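Local coordinates for protein DNA polymerase III, beta subunit (Thermotoga maritima, PDB 1VPK) that probably tethers DNA polymerase and other proteins to DNA as a ring-shaped, head-to-tail homodimeric sliding clamp, which makes replication processive, at residues S37-P40 and I41-G44; V109-G113 and S114-R118. One frame throughout, in Å; residues are numbered along the deposited sequence.

Interaction 1. Residues S37-P40 and I41-G44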
ATOM      1  N   SER A  37     -18.584  16.316  -6.321  1.00 71.89           N
ATOM      2  CA  SER A  37     -19.854  16.496  -7.013  1.00 71.97           C
ATOM      3  C   SER A  37     -20.961  16.680  -5.993  1.00 72.05           C
ATOM      4  O   SER A  37     -20.907  16.116  -4.891  1.00 72.13           O
ATOM      5  CB  SER A  37     -20.175  15.294  -7.913  1.00 72.53           C
ATOM      6  OG  SER A  37     -21.521  15.331  -8.383  1.00 71.48           O
ATOM      7  N   VAL A  38     -21.983  17.430  -6.404  1.00 71.72           N
ATOM      8  CA  VAL A  38     -23.049  17.877  -5.513  1.00 71.24           C
ATOM      9  C   VAL A  38     -22.424  18.886  -4.538  1.00 70.67           C
ATOM     10  O   VAL A  38     -21.881  18.527  -3.497  1.00 69.58           O
ATOM     11  CB  VAL A  38     -23.763  16.704  -4.771  1.00 72.11           C
ATOM     12  N   LYS A  39     -22.470  20.154  -4.953  1.00 69.39           N
ATOM     13  CA  LYS A  39     -21.886  21.246  -4.197  1.00 67.71           C
ATOM     14  C   LYS A  39     -20.376  20.996  -3.997  1.00 64.96           C
ATOM     15  O   LYS A  39     -19.935  20.417  -2.980  1.00 65.60           O
ATOM     16  CB  LYS A  39     -22.697  21.469  -2.901  1.00 67.90           C
ATOM     17  CG  LYS A  39     -24.066  22.160  -3.167  1.00 68.31           C
ATOM     18  CD  LYS A  39     -25.007  22.213  -1.923  1.00 68.37           C
ATOM     19  CE  LYS A  39     -26.164  21.181  -1.985  1.00 67.84           C
ATOM     20  NZ  LYS A  39     -27.492  21.749  -1.577  1.00 66.79           N
ATOM     21  N   PRO A  40     -19.573  21.369  -5.013  1.00 60.84           N
ATOM     22  CA  PRO A  40     -18.132  21.551  -4.885  1.00 58.20           C
ATOM     23  C   PRO A  40     -17.774  22.430  -3.668  1.00 54.68           C
ATOM     24  O   PRO A  40     -16.757  22.242  -3.037  1.00 54.37           O
ATOM     25  CB  PRO A  40     -17.782  22.264  -6.197  1.00 58.97           C
ATOM     26  CG  PRO A  40     -18.720  21.761  -7.138  1.00 59.61           C
ATOM     27  CD  PRO A  40     -20.013  21.605  -6.395  1.00 61.46           C
ATOM     28  N   ILE A  41     -18.629  23.389  -3.368  1.00 51.68           N
ATOM     29  CA  ILE A  41     -18.555  24.181  -2.167  1.00 52.06           C
ATOM     30  C   ILE A  41     -18.495  23.348  -0.881  1.00 50.42           C
ATOM     31  O   ILE A  41     -17.723  23.658   0.036  1.00 50.91           O
ATOM     32  CB  ILE A  41     -19.775  25.138  -2.096  1.00 52.49           C
ATOM     33  CG1 ILE A  41     -19.744  25.913  -0.784  1.00 54.65           C
ATOM     34  CG2 ILE A  41     -21.085  24.397  -2.182  1.00 55.12           C
ATOM     35  CD1 ILE A  41     -20.243  27.292  -0.950  1.00 56.88           C
ATOM     36  N   LEU A  42     -19.293  22.271  -0.833  1.00 47.76           N
ATOM     37  CA  LEU A  42     -19.277  21.359   0.298  1.00 46.59           C
ATOM     38  C   LEU A  42     -18.102  20.373   0.313  1.00 46.15           C
ATOM     39  O   LEU A  42     -17.917  19.662   1.312  1.00 44.51           O
ATOM     40  CB  LEU A  42     -20.587  20.621   0.422  1.00 46.13           C
ATOM     41  CG  LEU A  42     -21.828  21.529   0.564  1.00 46.35           C
ATOM     42  CD1 LEU A  42     -23.051  20.720   0.968  1.00 46.58           C
ATOM     43  CD2 LEU A  42     -21.619  22.593   1.596  1.00 47.11           C
ATOM     44  N   ALA A  43     -17.278  20.392  -0.731  1.00 45.51           N
ATOM     45  CA  ALA A  43     -16.033  19.649  -0.738  1.00 46.73           C
ATOM     46  C   ALA A  43     -14.908  20.543  -0.214  1.00 49.00           C
ATOM     47  O   ALA A  43     -13.713  20.138  -0.202  1.00 51.38           O
ATOM     48  CB  ALA A  43     -15.753  19.110  -2.173  1.00 47.65           C
ATOM     49  N   GLY A  44     -15.273  21.764   0.236  1.00 48.27           N
ATOM     50  CA  GLY A  44     -14.348  22.674   0.884  1.00 48.01           C
ATOM     51  C   GLY A  44     -14.633  22.921   2.363  1.00 47.39           C
ATOM     52  O   GLY A  44     -15.752  22.635   2.855  1.00 46.38           O
TER
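Ala43 N donates to Pro40 O at 3.0 Å, with an N-H...O angle of 144°, and this bond leads the polar contacts of a short 3-10 helix in the N-terminal domain of the clamp. The donor sits well above the carbonyl plane, 69° out of it, so no lone pair is aimed at the hydrogen. One residue earlier, Leu42 N reaches Lys39 O at 2.9 Å, but the bend at the hydrogen makes this bond weak. Gly44 N repeats the same three-residue step to Ile41 O, taking the chain from the 3-10 helix into strand 44-50.

Beyond the backbone bonds, Leu42 packs on Lys39: Leu42 CG comes within 3.6 Å of Lys39 CB, and Leu42 CD1 lies 3.8 Å from Lys39 CD; the two side chains run alongside each other in the same direction. Leu42 holds CG beside its backbone N (chi1 -57°), which brings the isobutyl group against the aliphatic part of the lysine. The lysine chain then bends at its last two torsions and carries NZ away. Leu42 is buried, meeting Ala34 earlier in the same loop, and Leu61 and Phe127 from other loops, and its backbone is hydrogen-bonded to Ala34. An alanine here would lack CG and both methyls, and is likely to leave a gap between Lys39, Leu61 and Phe127.

Ala43 CB packs 3.4 Å from Pro40 O, the same carbonyl oxygen that its own N-H engages. Ile41 sends CG1 away from the contact, leaving CG2 between backbone N and carbonyl carbon and pressed to 3.4 Å from Lys39 CB, tighter than usual carbon-carbon contact.

Interaction 2. Residues V109-G113 and S114-R118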
ATOM      1  N   VAL A 109      -3.569  33.395   2.008  1.00 47.15           N
ATOM      2  CA  VAL A 109      -2.131  33.293   2.040  1.00 47.13           C
ATOM      3  C   VAL A 109      -1.769  32.571   3.333  1.00 47.54           C
ATOM      4  O   VAL A 109      -2.176  32.973   4.423  1.00 48.19           O
ATOM      5  CB  VAL A 109      -1.420  34.647   1.980  1.00 47.30           C
ATOM      6  CG1 VAL A 109       0.093  34.426   2.025  1.00 48.68           C
ATOM      7  CG2 VAL A 109      -1.845  35.444   0.780  1.00 46.39           C
ATOM      8  N   ILE A 110      -1.034  31.470   3.196  1.00 47.56           N
ATOM      9  CA  ILE A 110      -0.675  30.595   4.346  1.00 48.36           C
ATOM     10  C   ILE A 110       0.851  30.550   4.362  1.00 48.15           C
ATOM     11  O   ILE A 110       1.465  29.992   3.438  1.00 46.76           O
ATOM     12  CB  ILE A 110      -1.201  29.153   4.183  1.00 48.36           C
ATOM     13  CG1 ILE A 110      -2.722  29.102   3.912  1.00 50.18           C
ATOM     14  CG2 ILE A 110      -0.916  28.331   5.418  1.00 49.40           C
ATOM     15  CD1 ILE A 110      -3.080  28.829   2.499  1.00 52.43           C
ATOM     16  N   SER A 111       1.437  31.117   5.424  1.00 49.41           N
ATOM     17  CA  SER A 111       2.867  31.322   5.562  1.00 49.81           C
ATOM     18  C   SER A 111       3.377  30.580   6.769  1.00 49.54           C
ATOM     19  O   SER A 111       2.921  30.790   7.929  1.00 47.96           O
ATOM     20  CB  SER A 111       3.185  32.795   5.766  1.00 51.05           C
ATOM     21  OG  SER A 111       2.567  33.542   4.750  1.00 55.81           O
ATOM     22  N   SER A 112       4.374  29.761   6.513  1.00 48.67           N
ATOM     23  CA  SER A 112       4.972  29.005   7.566  1.00 48.53           C
ATOM     24  C   SER A 112       6.427  28.790   7.262  1.00 48.06           C
ATOM     25  O   SER A 112       6.781  28.060   6.356  1.00 47.07           O
ATOM     26  CB  SER A 112       4.274  27.669   7.691  1.00 46.77           C
ATOM     27  OG  SER A 112       4.854  27.004   8.773  1.00 49.28           O
ATOM     28  N   GLY A 113       7.280  29.423   8.032  1.00 47.42           N
ATOM     29  CA  GLY A 113       8.690  29.256   7.817  1.00 48.49           C
ATOM     30  C   GLY A 113       9.112  29.687   6.441  1.00 47.86           C
ATOM     31  O   GLY A 113       8.858  30.814   6.050  1.00 48.15           O
ATOM     32  N   SER A 114       9.745  28.745   5.737  1.00 47.83           N
ATOM     33  CA  SER A 114      10.235  28.870   4.373  1.00 48.01           C
ATOM     34  C   SER A 114       9.149  28.901   3.269  1.00 47.52           C
ATOM     35  O   SER A 114       9.442  29.270   2.133  1.00 45.84           O
ATOM     36  CB  SER A 114      11.156  27.641   4.062  1.00 49.33           C
ATOM     37  OG  SER A 114      10.429  26.373   4.118  1.00 49.96           O
ATOM     38  N   THR A 115       7.933  28.503   3.603  1.00 47.40           N
ATOM     39  CA  THR A 115       6.897  28.214   2.607  1.00 47.86           C
ATOM     40  C   THR A 115       5.781  29.256   2.622  1.00 47.99           C
ATOM     41  O   THR A 115       5.364  29.706   3.696  1.00 46.00           O
ATOM     42  CB  THR A 115       6.284  26.843   2.906  0.50 47.81           C
ATOM     43  OG1 THR A 115       7.331  25.945   3.283  0.50 47.99           O
ATOM     44  CG2 THR A 115       5.530  26.300   1.708  0.50 45.82           C
ATOM     45  N   VAL A 116       5.264  29.586   1.444  1.00 47.76           N
ATOM     46  CA  VAL A 116       4.051  30.379   1.325  1.00 47.75           C
ATOM     47  C   VAL A 116       3.177  29.718   0.227  1.00 46.91           C
ATOM     48  O   VAL A 116       3.619  29.482  -0.897  1.00 45.78           O
ATOM     49  CB  VAL A 116       4.345  31.882   1.006  1.00 48.41           C
ATOM     50  CG1 VAL A 116       3.039  32.698   0.952  1.00 49.53           C
ATOM     51  CG2 VAL A 116       5.262  32.477   2.022  1.00 50.39           C
ATOM     52  N   PHE A 117       1.981  29.331   0.654  1.00 47.70           N
ATOM     53  CA  PHE A 117       0.906  28.851  -0.184  1.00 47.24           C
ATOM     54  C   PHE A 117      -0.081  30.022  -0.380  1.00 48.09           C
ATOM     55  O   PHE A 117      -0.345  30.764   0.557  1.00 46.79           O
ATOM     56  CB  PHE A 117       0.188  27.683   0.465  1.00 47.01           C
ATOM     57  CG  PHE A 117       0.925  26.351   0.395  1.00 47.67           C
ATOM     58  CD1 PHE A 117       0.751  25.490  -0.673  1.00 48.09           C
ATOM     59  CD2 PHE A 117       1.741  25.931   1.465  1.00 51.58           C
ATOM     60  CE1 PHE A 117       1.389  24.256  -0.728  1.00 49.75           C
ATOM     61  CE2 PHE A 117       2.381  24.685   1.422  1.00 49.08           C
ATOM     62  CZ  PHE A 117       2.194  23.845   0.340  1.00 50.20           C
ATOM     63  N   ARG A 118      -0.588  30.180  -1.610  1.00 48.04           N
ATOM     64  CA  ARG A 118      -1.635  31.136  -1.917  1.00 49.81           C
ATOM     65  C   ARG A 118      -2.761  30.330  -2.557  1.00 49.72           C
ATOM     66  O   ARG A 118      -2.582  29.733  -3.591  1.00 47.96           O
ATOM     67  CB  ARG A 118      -1.129  32.195  -2.870  1.00 50.80           C
ATOM     68  CG  ARG A 118      -0.188  33.136  -2.227  1.00 53.59           C
ATOM     69  CD  ARG A 118       0.292  34.143  -3.263  0.65 56.97           C
ATOM     70  NE  ARG A 118       1.602  34.728  -3.024  0.65 58.23           N
ATOM     71  CZ  ARG A 118       2.755  34.055  -2.927  0.65 61.09           C
ATOM     72  NH1 ARG A 118       2.819  32.712  -2.950  0.65 62.93           N
ATOM     73  NH2 ARG A 118       3.873  34.744  -2.765  0.65 61.61           N
TER
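Ile110 and Phe117 form a hydrogen-bonded antiparallel pair: Ile110 N gives its hydrogen to Phe117 O at 2.8 Å, and Phe117 N returns a bond to Ile110 O at 2.9 Å. The next such pair repeats the exchange: Ser112 N to Thr115 O and Thr115 N to Ser112 O are both 3.0 Å, but with different geometry. Ser112 N lies in the carbonyl plane of Thr115 O, whereas Thr115 N stands 43° out of the plane of Ser112 O.

In the non-hydrogen-bonded pairs, alpha carbons supply weaker contacts: the CA-H of Val109 points to Phe117 O, that of Val116 to Ile110 O and that of Ser111 to Thr115 O.

Residues 109-118 are the end of a beta hairpin with a two-residue loop, its strands 107-112 and 115-120 joined by a type II' turn from Ser112 to Thr115. Gly113 takes the second position with phi 60°, a backbone shape that favours glycine. Strand 115-120 is outermost in its sheet within the chain, and residues Thr115 to Arg118 pair antiparallel with a strand of the second subunit, so the sheet continues across the dimer interface. Ser114 OG and Thr115 OG1 both hydrogen-bond to Asp315 OD1 of that subunit.

Apolar packing splits between the two faces. Val109 CG1 meets Val116 CG1 at 3.6 Å, placed there by a chi1 of 180° that turns it opposite the backbone nitrogen; the two valines cross diagonally on the face they share with Ser111, whose OG lies 3.9 Å from Val116 CG1. On the other face Ile110 CD1 touches Phe117 CB at 4.0 Å, and both side chains pack on Met90 of helix 87-91.

Interactions 1 and 2 belong to the same N-terminal domain but to different parts of it. Their centres are 25 Å apart and their nearest atoms about 13 Å, so neither touches the other. Residues 37-44 close the loop after helix 19-29 and enter strand 44-50 of one sheet; residues 109-118 form the hairpin at the edge, within this chain, of another. Interaction 2 lies farther out, its centre 34 Å from the centre of the chain against 23 Å for interaction 1. Their surroundings differ as well: the second subunit extends the hairpin's sheet and helps close the ring, while no other chain of the assembly touches residues 37-44.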